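Local coordinates for coclaurine N-methyltransferase (Coptis japonica, PDB 6GKV), which catalyses methyl transfer from S-adenosyl-L-methionine to the ring nitrogen of coclaurine and probably of related tetrahydroisoquinolines in alkaloid biosynthesis, at residues 31-35 against 240-246; 93-97 against 283-287; 160-164 against 175-179; 271-277 against 345-351. All blocks are in the same frame, centred on the assembly; numbering follows the deposited sequence.

Contact 1. Residues 31-35 against 240-246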
# COMPACT_ATOMS: atom_id res chain seq x y z
N GLU A 31 -21.17 -15.97 -5.32
CA GLU A 31 -21.20 -14.74 -4.52
C GLU A 31 -19.81 -14.10 -4.50
O GLU A 31 -19.68 -12.89 -4.68
CB GLU A 31 -21.68 -15.01 -3.09
CG GLU A 31 -23.16 -15.32 -2.99
CD GLU A 31 -24.01 -14.30 -3.73
OE1 GLU A 31 -23.90 -13.09 -3.43
OE2 GLU A 31 -24.79 -14.72 -4.62
N LEU A 32 -18.80 -14.93 -4.26
CA LEU A 32 -17.41 -14.51 -4.34
C LEU A 32 -17.15 -13.74 -5.64
O LEU A 32 -16.76 -12.58 -5.61
CB LEU A 32 -16.48 -15.71 -4.25
CG LEU A 32 -16.43 -16.38 -2.89
CD1 LEU A 32 -15.31 -17.40 -2.88
CD2 LEU A 32 -16.22 -15.32 -1.81
N ALA A 33 -17.40 -14.40 -6.76
CA ALA A 33 -17.31 -13.77 -8.08
C ALA A 33 -17.94 -12.39 -8.05
O ALA A 33 -17.34 -11.43 -8.51
CB ALA A 33 -18.00 -14.64 -9.13
N ARG A 34 -19.13 -12.30 -7.48
CA ARG A 34 -19.84 -11.03 -7.44
C ARG A 34 -19.19 -10.00 -6.51
O ARG A 34 -19.37 -8.79 -6.72
CB ARG A 34 -21.29 -11.24 -7.02
CG ARG A 34 -22.19 -11.94 -8.04
CD ARG A 34 -23.60 -12.13 -7.46
NE ARG A 34 -24.27 -10.85 -7.24
CZ ARG A 34 -24.79 -10.44 -6.09
NH1 ARG A 34 -24.75 -11.20 -5.01
NH2 ARG A 34 -25.36 -9.24 -6.04
N ARG A 35 -18.49 -10.45 -5.47
CA ARG A 35 -17.82 -9.52 -4.56
C ARG A 35 -16.57 -8.96 -5.26
O ARG A 35 -16.30 -7.75 -5.19
CB ARG A 35 -17.43 -10.20 -3.24
CG ARG A 35 -16.78 -9.23 -2.23
CD ARG A 35 -17.73 -8.97 -1.09
NE ARG A 35 -18.08 -7.57 -0.97
CZ ARG A 35 -19.09 -7.12 -0.24
NH1 ARG A 35 -19.34 -5.82 -0.18
NH2 ARG A 35 -19.85 -7.98 0.42
N LEU A 240 -23.69 -7.28 -0.20
CA LEU A 240 -23.64 -6.52 -1.45
C LEU A 240 -25.00 -5.94 -1.74
O LEU A 240 -25.18 -4.73 -1.88
CB LEU A 240 -23.24 -7.39 -2.64
CG LEU A 240 -21.85 -7.96 -2.68
CD1 LEU A 240 -21.77 -9.02 -3.75
CD2 LEU A 240 -20.98 -6.83 -3.01
N ASP A 241 -25.94 -6.87 -1.85
CA ASP A 241 -27.34 -6.58 -2.07
C ASP A 241 -28.16 -7.68 -1.39
O ASP A 241 -27.59 -8.57 -0.76
CB ASP A 241 -27.65 -6.48 -3.56
CG ASP A 241 -27.27 -7.75 -4.32
OD1 ASP A 241 -26.82 -8.75 -3.71
OD2 ASP A 241 -27.45 -7.75 -5.55
N ASP A 242 -29.48 -7.62 -1.53
CA ASP A 242 -30.37 -8.58 -0.91
C ASP A 242 -30.10 -10.03 -1.33
O ASP A 242 -30.30 -10.95 -0.54
CB ASP A 242 -31.82 -8.22 -1.22
CG ASP A 242 -32.23 -6.90 -0.60
OD1 ASP A 242 -32.42 -6.87 0.64
OD2 ASP A 242 -32.36 -5.90 -1.34
N ASP A 243 -29.64 -10.22 -2.57
CA ASP A 243 -29.32 -11.55 -3.07
C ASP A 243 -28.01 -12.12 -2.51
O ASP A 243 -27.68 -13.28 -2.75
CB ASP A 243 -29.28 -11.56 -4.60
CG ASP A 243 -30.66 -11.37 -5.22
OD1 ASP A 243 -31.17 -10.23 -5.23
OD2 ASP A 243 -31.25 -12.37 -5.69
N ASP A 244 -27.27 -11.29 -1.76
CA ASP A 244 -26.04 -11.73 -1.08
C ASP A 244 -26.40 -12.42 0.23
O ASP A 244 -26.65 -11.77 1.25
CB ASP A 244 -25.12 -10.53 -0.82
CG ASP A 244 -23.81 -10.90 -0.11
OD1 ASP A 244 -23.54 -12.10 0.15
OD2 ASP A 244 -23.02 -9.97 0.18
N TRP A 245 -26.41 -13.75 0.19
CA TRP A 245 -26.67 -14.56 1.37
C TRP A 245 -25.37 -14.95 2.08
O TRP A 245 -25.37 -15.30 3.25
CB TRP A 245 -27.46 -15.83 0.99
CG TRP A 245 -26.71 -16.67 0.06
CD1 TRP A 245 -26.73 -16.59 -1.31
CD2 TRP A 245 -25.78 -17.69 0.38
NE1 TRP A 245 -25.86 -17.52 -1.85
CE2 TRP A 245 -25.25 -18.22 -0.82
CE3 TRP A 245 -25.32 -18.24 1.60
CZ2 TRP A 245 -24.31 -19.24 -0.88
CZ3 TRP A 245 -24.37 -19.28 1.56
CH2 TRP A 245 -23.87 -19.76 0.33
N PHE A 246 -24.25 -14.85 1.36
CA PHE A 246 -22.96 -15.37 1.85
C PHE A 246 -22.30 -14.48 2.92
O PHE A 246 -21.64 -14.96 3.86
CB PHE A 246 -22.00 -15.55 0.65
CG PHE A 246 -20.59 -15.98 1.05
CD1 PHE A 246 -20.31 -17.29 1.40
CD2 PHE A 246 -19.54 -15.07 1.03
CE1 PHE A 246 -19.04 -17.69 1.76
CE2 PHE A 246 -18.28 -15.46 1.39
CZ PHE A 246 -18.02 -16.77 1.75
O HOH W 1 -24.90 -17.96 -4.88

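Contact 2. Residues 93-97 against 283-287. With SAH (S-adenosyl-L-homocysteine), chain C; F2W (6,7-dimethoxy-2-methyl-1,2,3,4-tetrahydroisoquinolin-2-ium), chain D.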
# COMPACT_ATOMS: atom_id res chain seq x y z
N SER A 93 -6.92 -19.92 13.65
CA SER A 93 -6.47 -18.94 12.68
C SER A 93 -5.56 -19.63 11.64
O SER A 93 -5.21 -20.81 11.78
CB SER A 93 -5.72 -17.80 13.38
OG SER A 93 -4.73 -18.32 14.27
N CYS A 94 -5.15 -18.90 10.60
CA CYS A 94 -4.48 -19.51 9.45
C CYS A 94 -3.25 -20.38 9.79
O CYS A 94 -2.38 -19.99 10.55
CB CYS A 94 -4.05 -18.41 8.48
SG CYS A 94 -3.48 -19.03 6.92
N CYS A 95 -3.21 -21.58 9.23
CA CYS A 95 -2.04 -22.43 9.39
C CYS A 95 -1.21 -22.44 8.10
O CYS A 95 -1.64 -21.94 7.07
CB CYS A 95 -2.44 -23.84 9.77
SG CYS A 95 -3.36 -23.86 11.29
N TYR A 96 -0.00 -22.99 8.18
CA TYR A 96 0.93 -22.90 7.07
C TYR A 96 1.27 -24.26 6.49
O TYR A 96 1.91 -25.09 7.14
CB TYR A 96 2.20 -22.17 7.51
CG TYR A 96 3.02 -21.68 6.37
CD1 TYR A 96 4.06 -22.44 5.85
CD2 TYR A 96 2.75 -20.45 5.78
CE1 TYR A 96 4.81 -22.00 4.79
CE2 TYR A 96 3.51 -19.99 4.72
CZ TYR A 96 4.53 -20.77 4.22
OH TYR A 96 5.28 -20.30 3.17
N PHE A 97 0.82 -24.49 5.26
CA PHE A 97 1.07 -25.74 4.56
C PHE A 97 2.14 -25.50 3.48
O PHE A 97 1.84 -24.91 2.43
CB PHE A 97 -0.22 -26.29 3.94
CG PHE A 97 -1.33 -26.56 4.95
CD1 PHE A 97 -2.11 -25.52 5.45
CD2 PHE A 97 -1.61 -27.85 5.36
CE1 PHE A 97 -3.12 -25.75 6.36
CE2 PHE A 97 -2.63 -28.10 6.27
CZ PHE A 97 -3.39 -27.05 6.77
N HIS A 283 -3.23 -21.42 2.04
CA HIS A 283 -2.97 -21.86 3.41
C HIS A 283 -4.21 -21.80 4.28
O HIS A 283 -4.53 -22.76 5.00
CB HIS A 283 -1.86 -21.01 4.03
CG HIS A 283 -0.58 -21.06 3.27
ND1 HIS A 283 0.34 -22.08 3.44
CD2 HIS A 283 -0.04 -20.21 2.37
CE1 HIS A 283 1.39 -21.85 2.66
NE2 HIS A 283 1.19 -20.72 2.01
N PHE A 284 -4.94 -20.70 4.22
CA PHE A 284 -6.14 -20.67 5.04
C PHE A 284 -7.23 -21.52 4.40
O PHE A 284 -8.09 -22.08 5.08
CB PHE A 284 -6.64 -19.24 5.30
CG PHE A 284 -7.47 -19.13 6.55
CD1 PHE A 284 -7.42 -20.14 7.47
CD2 PHE A 284 -8.22 -18.01 6.84
CE1 PHE A 284 -8.15 -20.10 8.63
CE2 PHE A 284 -8.94 -17.96 8.04
CZ PHE A 284 -8.92 -19.02 8.92
N SER A 285 -7.16 -21.67 3.08
CA SER A 285 -8.12 -22.54 2.43
C SER A 285 -7.91 -23.95 2.93
O SER A 285 -8.87 -24.62 3.30
CB SER A 285 -7.98 -22.47 0.91
OG SER A 285 -9.05 -23.19 0.31
N ARG A 286 -6.66 -24.38 2.98
CA ARG A 286 -6.38 -25.76 3.34
C ARG A 286 -6.66 -25.99 4.82
O ARG A 286 -7.12 -27.06 5.22
CB ARG A 286 -4.94 -26.13 3.01
CG ARG A 286 -4.72 -26.45 1.52
CD ARG A 286 -3.58 -27.45 1.33
NE ARG A 286 -3.75 -28.63 2.19
CZ ARG A 286 -2.78 -29.48 2.49
NH1 ARG A 286 -1.55 -29.29 2.01
NH2 ARG A 286 -3.03 -30.52 3.28
N THR A 287 -6.40 -24.96 5.61
CA THR A 287 -6.69 -24.98 7.05
C THR A 287 -8.17 -25.29 7.33
O THR A 287 -8.48 -26.20 8.07
CB THR A 287 -6.31 -23.63 7.70
OG1 THR A 287 -4.89 -23.43 7.61
CG2 THR A 287 -6.65 -23.63 9.14
N SAH C . -5.51 -15.28 18.06
CA SAH C . -6.16 -16.57 18.24
CB SAH C . -7.63 -16.49 17.88
CG SAH C . -8.00 -15.53 16.76
SD SAH C . -9.80 -15.36 16.60
C SAH C . -5.50 -17.66 17.40
O SAH C . -4.75 -17.31 16.48
OXT SAH C . -5.70 -18.87 17.61
C5' SAH C . -9.83 -13.72 17.38
C4' SAH C . -9.46 -13.72 18.87
O4' SAH C . -9.56 -12.41 19.40
C3' SAH C . -10.38 -14.60 19.71
O3' SAH C . -9.62 -15.21 20.72
C2' SAH C . -11.34 -13.65 20.38
O2' SAH C . -11.69 -14.18 21.64
C1' SAH C . -10.49 -12.38 20.48
N9 SAH C . -11.29 -11.14 20.48
C8 SAH C . -12.25 -10.74 19.57
N7 SAH C . -12.73 -9.53 19.95
C5 SAH C . -12.09 -9.14 21.09
C6 SAH C . -12.18 -8.01 21.91
N6 SAH C . -13.04 -7.03 21.64
N1 SAH C . -11.38 -7.92 23.03
C2 SAH C . -10.49 -8.94 23.34
N3 SAH C . -10.40 -10.05 22.53
C4 SAH C . -11.19 -10.15 21.43
CAM F2W D . -13.64 -19.03 7.73
OAK F2W D . -13.58 -17.67 7.23
CAB F2W D . -12.94 -16.86 8.14
CAA F2W D . -12.39 -17.33 9.34
CAF F2W D . -11.78 -16.42 10.19
CAJ F2W D . -11.18 -16.80 11.38
CAI F2W D . -11.00 -15.71 12.49
NAH F2W D . -10.20 -14.66 11.84
CAO F2W D . -10.29 -13.55 12.81
CAG F2W D . -11.12 -14.27 10.77
CAE F2W D . -11.64 -15.11 9.83
CAD F2W D . -12.21 -14.63 8.65
CAC F2W D . -12.83 -15.52 7.79
OAL F2W D . -13.42 -15.18 6.60
CAN F2W D . -13.34 -13.81 6.17

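Contact 3. Residues 160-164 against 175-179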
# COMPACT_ATOMS: atom_id res chain seq x y z
N LYS A 160 -9.57 -17.91 28.78
CA LYS A 160 -8.76 -17.82 29.99
C LYS A 160 -8.77 -19.15 30.74
O LYS A 160 -7.76 -19.53 31.36
CB LYS A 160 -9.29 -16.71 30.90
CG LYS A 160 -8.42 -16.39 32.10
CD LYS A 160 -9.17 -15.51 33.09
CE LYS A 160 -8.24 -14.85 34.10
NZ LYS A 160 -7.42 -15.85 34.82
N GLU A 161 -9.91 -19.85 30.68
CA GLU A 161 -10.06 -21.22 31.21
C GLU A 161 -8.92 -22.13 30.79
O GLU A 161 -8.08 -22.53 31.59
CB GLU A 161 -11.36 -21.85 30.68
CG GLU A 161 -12.66 -21.64 31.47
CD GLU A 161 -12.47 -21.59 32.98
OE1 GLU A 161 -11.70 -22.42 33.52
OE2 GLU A 161 -13.11 -20.75 33.63
N TYR A 162 -8.91 -22.40 29.50
CA TYR A 162 -8.13 -23.47 28.93
C TYR A 162 -6.64 -23.23 29.04
O TYR A 162 -5.85 -24.17 29.19
CB TYR A 162 -8.52 -23.68 27.46
CG TYR A 162 -7.65 -24.70 26.80
CD1 TYR A 162 -7.83 -26.05 27.05
CD2 TYR A 162 -6.63 -24.32 25.93
CE1 TYR A 162 -7.03 -26.99 26.46
CE2 TYR A 162 -5.82 -25.26 25.34
CZ TYR A 162 -6.02 -26.60 25.61
OH TYR A 162 -5.22 -27.55 25.01
N ILE A 163 -6.23 -21.97 28.96
CA ILE A 163 -4.80 -21.70 28.88
C ILE A 163 -4.16 -21.93 30.24
O ILE A 163 -3.22 -22.72 30.36
CB ILE A 163 -4.54 -20.27 28.37
CG1 ILE A 163 -4.90 -20.21 26.88
CG2 ILE A 163 -3.08 -19.92 28.54
CD1 ILE A 163 -5.08 -18.82 26.34
N GLU A 164 -4.69 -21.29 31.27
CA GLU A 164 -4.13 -21.41 32.61
C GLU A 164 -4.01 -22.87 33.05
O GLU A 164 -3.02 -23.27 33.66
CB GLU A 164 -4.97 -20.60 33.60
CG GLU A 164 -4.86 -19.10 33.36
CD GLU A 164 -5.51 -18.27 34.45
OE1 GLU A 164 -6.38 -18.80 35.17
OE2 GLU A 164 -5.12 -17.08 34.58
N VAL A 175 3.53 -18.43 31.42
CA VAL A 175 2.22 -18.00 30.97
C VAL A 175 1.43 -17.28 32.05
O VAL A 175 1.28 -17.78 33.16
CB VAL A 175 1.37 -19.18 30.48
CG1 VAL A 175 0.05 -18.66 29.95
CG2 VAL A 175 2.12 -19.95 29.42
N GLU A 176 0.94 -16.11 31.68
CA GLU A 176 0.03 -15.33 32.48
C GLU A 176 -1.14 -14.91 31.58
O GLU A 176 -0.91 -14.53 30.43
CB GLU A 176 0.75 -14.13 33.07
CG GLU A 176 -0.15 -12.98 33.48
CD GLU A 176 0.65 -11.76 33.88
OE1 GLU A 176 1.87 -11.89 34.10
OE2 GLU A 176 0.05 -10.67 33.97
N VAL A 177 -2.38 -15.00 32.07
CA VAL A 177 -3.53 -14.66 31.24
C VAL A 177 -4.47 -13.65 31.88
O VAL A 177 -4.86 -13.80 33.04
CB VAL A 177 -4.36 -15.91 30.89
CG1 VAL A 177 -5.43 -15.57 29.87
CG2 VAL A 177 -3.46 -17.02 30.38
N LYS A 178 -4.84 -12.63 31.11
CA LYS A 178 -5.69 -11.54 31.61
C LYS A 178 -7.04 -11.50 30.90
O LYS A 178 -7.09 -11.59 29.67
CB LYS A 178 -4.99 -10.18 31.42
CG LYS A 178 -3.56 -10.09 31.93
CD LYS A 178 -3.07 -8.64 31.86
CE LYS A 178 -1.78 -8.43 32.65
NZ LYS A 178 -1.84 -9.03 34.02
N LEU A 179 -8.13 -11.34 31.66
CA LEU A 179 -9.44 -11.23 31.04
C LEU A 179 -9.87 -9.76 30.89
O LEU A 179 -10.16 -9.08 31.88
CB LEU A 179 -10.48 -12.00 31.84
CG LEU A 179 -11.81 -12.33 31.15
CD1 LEU A 179 -11.68 -13.50 30.17
CD2 LEU A 179 -12.85 -12.60 32.21

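Contact 4. Residues 271-277 against 345-351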
# COMPACT_ATOMS: atom_id res chain seq x y z
N VAL A 271 2.91 3.98 15.11
CA VAL A 271 3.76 2.83 14.84
C VAL A 271 4.36 3.01 13.45
O VAL A 271 3.90 3.85 12.68
CB VAL A 271 3.00 1.52 14.90
CG1 VAL A 271 2.42 1.28 16.31
CG2 VAL A 271 1.90 1.53 13.86
N SER A 272 5.37 2.22 13.13
CA SER A 272 6.06 2.39 11.86
C SER A 272 6.39 1.05 11.21
O SER A 272 7.09 0.22 11.81
CB SER A 272 7.34 3.20 12.09
OG SER A 272 7.62 4.00 10.97
N VAL A 273 5.90 0.83 9.99
CA VAL A 273 6.10 -0.46 9.35
C VAL A 273 7.58 -0.71 9.09
O VAL A 273 8.31 0.15 8.58
CB VAL A 273 5.27 -0.61 8.03
CG1 VAL A 273 5.70 0.40 6.97
CG2 VAL A 273 5.40 -2.02 7.47
N VAL A 274 8.02 -1.89 9.48
CA VAL A 274 9.39 -2.33 9.29
C VAL A 274 9.49 -3.38 8.19
O VAL A 274 10.41 -3.36 7.37
CB VAL A 274 9.96 -2.88 10.60
CG1 VAL A 274 11.17 -3.79 10.34
CG2 VAL A 274 10.31 -1.70 11.52
N ASN A 275 8.52 -4.29 8.18
CA ASN A 275 8.44 -5.28 7.13
C ASN A 275 7.00 -5.59 6.82
O ASN A 275 6.11 -5.22 7.56
CB ASN A 275 9.16 -6.57 7.50
CG ASN A 275 9.86 -7.20 6.32
OD1 ASN A 275 9.45 -7.02 5.17
ND2 ASN A 275 10.95 -7.91 6.59
N HIS A 276 6.79 -6.27 5.70
CA HIS A 276 5.46 -6.56 5.23
C HIS A 276 5.55 -7.77 4.32
O HIS A 276 6.30 -7.78 3.35
CB HIS A 276 4.88 -5.36 4.50
CG HIS A 276 3.47 -5.56 4.06
ND1 HIS A 276 2.87 -4.78 3.09
CD2 HIS A 276 2.53 -6.45 4.44
CE1 HIS A 276 1.64 -5.18 2.89
NE2 HIS A 276 1.40 -6.20 3.70
N TRP A 277 4.80 -8.81 4.66
CA TRP A 277 4.73 -9.98 3.83
C TRP A 277 3.27 -10.20 3.54
O TRP A 277 2.42 -9.75 4.30
CB TRP A 277 5.28 -11.22 4.53
CG TRP A 277 6.63 -11.12 5.13
CD1 TRP A 277 7.79 -11.65 4.62
CD2 TRP A 277 6.99 -10.54 6.39
NE1 TRP A 277 8.85 -11.40 5.47
CE2 TRP A 277 8.38 -10.70 6.58
CE3 TRP A 277 6.27 -9.84 7.39
CZ2 TRP A 277 9.07 -10.23 7.69
CZ3 TRP A 277 6.95 -9.37 8.50
CH2 TRP A 277 8.34 -9.57 8.64
N SER A 345 -2.03 -11.34 5.38
CA SER A 345 -1.01 -10.29 5.44
C SER A 345 -0.29 -10.26 6.77
O SER A 345 -0.94 -10.25 7.84
CB SER A 345 -1.66 -8.94 5.16
OG SER A 345 -0.75 -7.87 5.35
N HIS A 346 1.04 -10.22 6.72
CA HIS A 346 1.86 -10.02 7.92
C HIS A 346 2.58 -8.66 7.92
O HIS A 346 3.35 -8.34 7.00
CB HIS A 346 2.91 -11.13 8.05
CG HIS A 346 2.33 -12.47 8.40
ND1 HIS A 346 3.08 -13.62 8.42
CD2 HIS A 346 1.07 -12.83 8.73
CE1 HIS A 346 2.31 -14.64 8.76
NE2 HIS A 346 1.09 -14.19 8.96
N VAL A 347 2.36 -7.89 8.98
CA VAL A 347 3.01 -6.60 9.14
C VAL A 347 3.84 -6.53 10.42
O VAL A 347 3.36 -6.85 11.51
CB VAL A 347 2.00 -5.45 9.15
CG1 VAL A 347 2.73 -4.13 8.99
CG2 VAL A 347 0.97 -5.62 8.03
N LEU A 348 5.10 -6.09 10.28
CA LEU A 348 5.95 -5.88 11.44
C LEU A 348 6.10 -4.38 11.68
O LEU A 348 6.47 -3.63 10.78
CB LEU A 348 7.32 -6.56 11.27
CG LEU A 348 8.27 -6.52 12.48
CD1 LEU A 348 7.68 -7.24 13.69
CD2 LEU A 348 9.65 -7.09 12.14
N PHE A 349 5.75 -3.93 12.88
CA PHE A 349 5.82 -2.52 13.25
C PHE A 349 6.85 -2.29 14.36
O PHE A 349 6.99 -3.12 15.25
CB PHE A 349 4.48 -1.99 13.79
CG PHE A 349 3.33 -2.06 12.83
CD1 PHE A 349 3.09 -1.03 11.93
CD2 PHE A 349 2.41 -3.12 12.89
CE1 PHE A 349 1.99 -1.07 11.08
CE2 PHE A 349 1.30 -3.18 12.06
CZ PHE A 349 1.08 -2.15 11.15
N LYS A 350 7.51 -1.13 14.33
CA LYS A 350 8.24 -0.61 15.49
C LYS A 350 7.54 0.64 16.03
O LYS A 350 6.64 1.18 15.37
CB LYS A 350 9.69 -0.29 15.13
CG LYS A 350 9.82 1.02 14.38
CD LYS A 350 11.26 1.29 13.95
CE LYS A 350 11.33 2.48 13.00
NZ LYS A 350 12.63 2.50 12.28
N LYS A 351 7.95 1.12 17.20
CA LYS A 351 7.21 2.19 17.89
C LYS A 351 7.32 3.54 17.20
O LYS A 351 8.41 4.10 17.09
CB LYS A 351 7.69 2.31 19.33
CG LYS A 351 6.60 2.64 20.30
CD LYS A 351 7.16 2.90 21.69
CE LYS A 351 6.20 3.78 22.46
NZ LYS A 351 5.40 4.61 21.50

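Contact 1. Residues 31-35 against 240-246
R34 is extended at chi2 and then bends at chi3 (66°), which turns its guanidinium toward D241 on the loop, whose CG lies between its own backbone N and carbonyl carbon. The two planes lie 22° apart, and one nitrogen, R34 NH2, takes both carboxylate oxygens: a salt bridge to D241 OD2 at 2.6 Å and a hydrogen bond to D241 OD1 at 2.8 Å, bent little at the hydrogen (162°). The other nitrogen, R34 NH1, is salt-bridged to E31 OE1 within the helix, the hydrogen bond itself being weak because it is strongly bent.

L240 lies between the two arginines. Its CD1 rests over a face of the R34 guanidinium, near the rim, while L240 CD2 sits over the centre of the R35 guanidinium, 3.4 Å from R35 CZ. E31 CG packs on W245 NE1 at 3.7 Å, and a water joins E31 OE2 to that same indole nitrogen. L32 CD2 meets F246 CE2 at 3.8 Å; beyond the segments, F246 also packs on M333 of helix 313-335.

E31 OE1 and D244 OD1 stand 3.7 Å apart, two like charges. D244 is further bound by T247 and by the backbone N of L240. With R34 gripping E31 and D241, and R35 in a long salt bridge to D244, the cluster of acids is probably kept ionised by the arginines of helix 21-39.

Contact 2. Residues 93-97 against 283-287
Two backbone N-H groups of the loop 93-97 are taken up by side chains of helix 281-297. C95 N donates to T287 OG1 at 3.0 Å, and F97 N donates to H283 ND1 at 3.1 Å, 6° out of the imidazole plane. T287 OG1 donates to H283 O, relaying the loop to the helix backbone.

Among the rings, Y96 and H283 form an offset stack, centroids 4.2 Å apart and planes at 14°; H283 CG lies beside its backbone N (chi1 -59°), which sets the imidazole against Y96 and F97 N. R286 CB lies over one face of F97 in a CH-pi contact, and F97 CD2 over the centre of the R286 guanidinium; T287 OG1 approaches the phenyl edge. C94 CB sits over a face of F284, 4.2 Å from its centroid, while C94 SG meets it obliquely.

At one end, S93 OG lies by SAH O in a hydrogen bond so short that its length is doubtful, and F284 CE2 touches F2W CAA at 3.7 Å. E198, which bonds C94 N, also bonds F2W, the N-methylated, product-like ligand. This cofactor-side loop, packed on a substrate-lining helix, forms part of the active site of an S-adenosylmethionine-dependent methyltransferase.

Contact 3. Residues 160-164 against 175-179
V177 meets three side chains of the helix at once. Its CG2 branch touches I163 CG2 at 3.5 Å, the two side chains crossing at about a right angle, and also lies near E164 CG. The other branch, V177 CG1, packs against K160 CG at 3.8 Å as the lysine slides past in the opposite direction. On either side of V177 in the chain, V175 CG1 reaches I163 CG2 at 3.7 Å and L179 CB meets K160 CD at 3.9 Å, so both neighbours on this face take part. No hydrogen bond crosses the interface.

The lysine does its packing with its methylenes. With CG anti to the backbone N (chi1 -172°) and the chain extended through chi3, it runs across the strand until a turn at chi4 (-55°) brings NZ to E164. K160 NZ bonds E164 OE2 at 2.6 Å, from above the carboxylate plane, a salt bridge across one helical turn that probably helps hold both long chains over V177. Shortening this lysine to an alanine is likely to leave V177 CG1 and L179 CB less covered and E164 without its ionic mate in the helix.

Behind I163 lie C132 and L139, and V175 also packs on helix 136-143. Strand 176-179 is the outermost parallel strand at this end of the sheet, hydrogen-bonded through E176 and K178 to strand 149-154. Helix 157-168 joins those two strands in a beta-alpha-beta crossover of the Rossmann-like domain, its short segment running nearly antiparallel to the strand (171°), with axes 8.8 Å apart.

Contact 4. Residues 271-277 against 345-351
The W277 indole presents its edge to the partner strand: W277 CE3 lies 3.3 Å from H346 O, and W277 CZ3 4.0 Å from L348 CB, with N275 CG over one face. H276 CG, anti to its backbone N (chi1 -176°), turns the imidazole edge across, and H276 NE2 shares a hydrogen bond of 3.2 Å with S345 OG while ND1 binds Y266 of the second subunit. One face of the F349 ring carries V347 CG1 from its own strand; V271 CG2 approaches the same ring obliquely, 3.4 Å from F349 CD1.

The backbones pair antiparallel. S272-K350, N275-L348 and W277-H346 are hydrogen-bonded pairs, whereas V273-F349 and H276-V347 are non-hydrogen-bonded. Between V273 and N275 the register slips by one in a classic beta bulge: L348 O accepts from V274 N at 2.7 Å, nearly straight at 173°, and weakly from N275 N at 3.4 Å. Replacing W277 by an alanine would probably open a gap beside H346 CB and L348 CB and remove the aromatic partner of R118.

H346 is fixed beyond the pair by E226 and R118. Strand 342-350 is sandwiched between strand 221-230, bonded through S345, V347 and F349, and strand 272-279, outermost at this end of the chain's sheet. At that edge the second subunit adds D269 to K350 and Q52 to N275, placing the pair at the homodimer interface.

Contacts 3 and 4 stand at opposite margins of one seven-stranded sheet, on strands 176-179 and 272-279: contact 3 is a partly buried helix-on-strand packing without cross-bonds, contact 4 a buried, backbone-bonded pair that also meets the second subunit. Contact 2 is the most central, about 11 Å from the chain's centre, and combines ring stacking with ligand contacts; its helix follows directly on the strand of contact 4. Contact 1, about 21 Å out, is buried too, yet relies largely on charge, tying helix 21-39, near the N-terminus, to a loop. It lies on the other side of the chain's centre from contact 3, their centres about 39 Å apart.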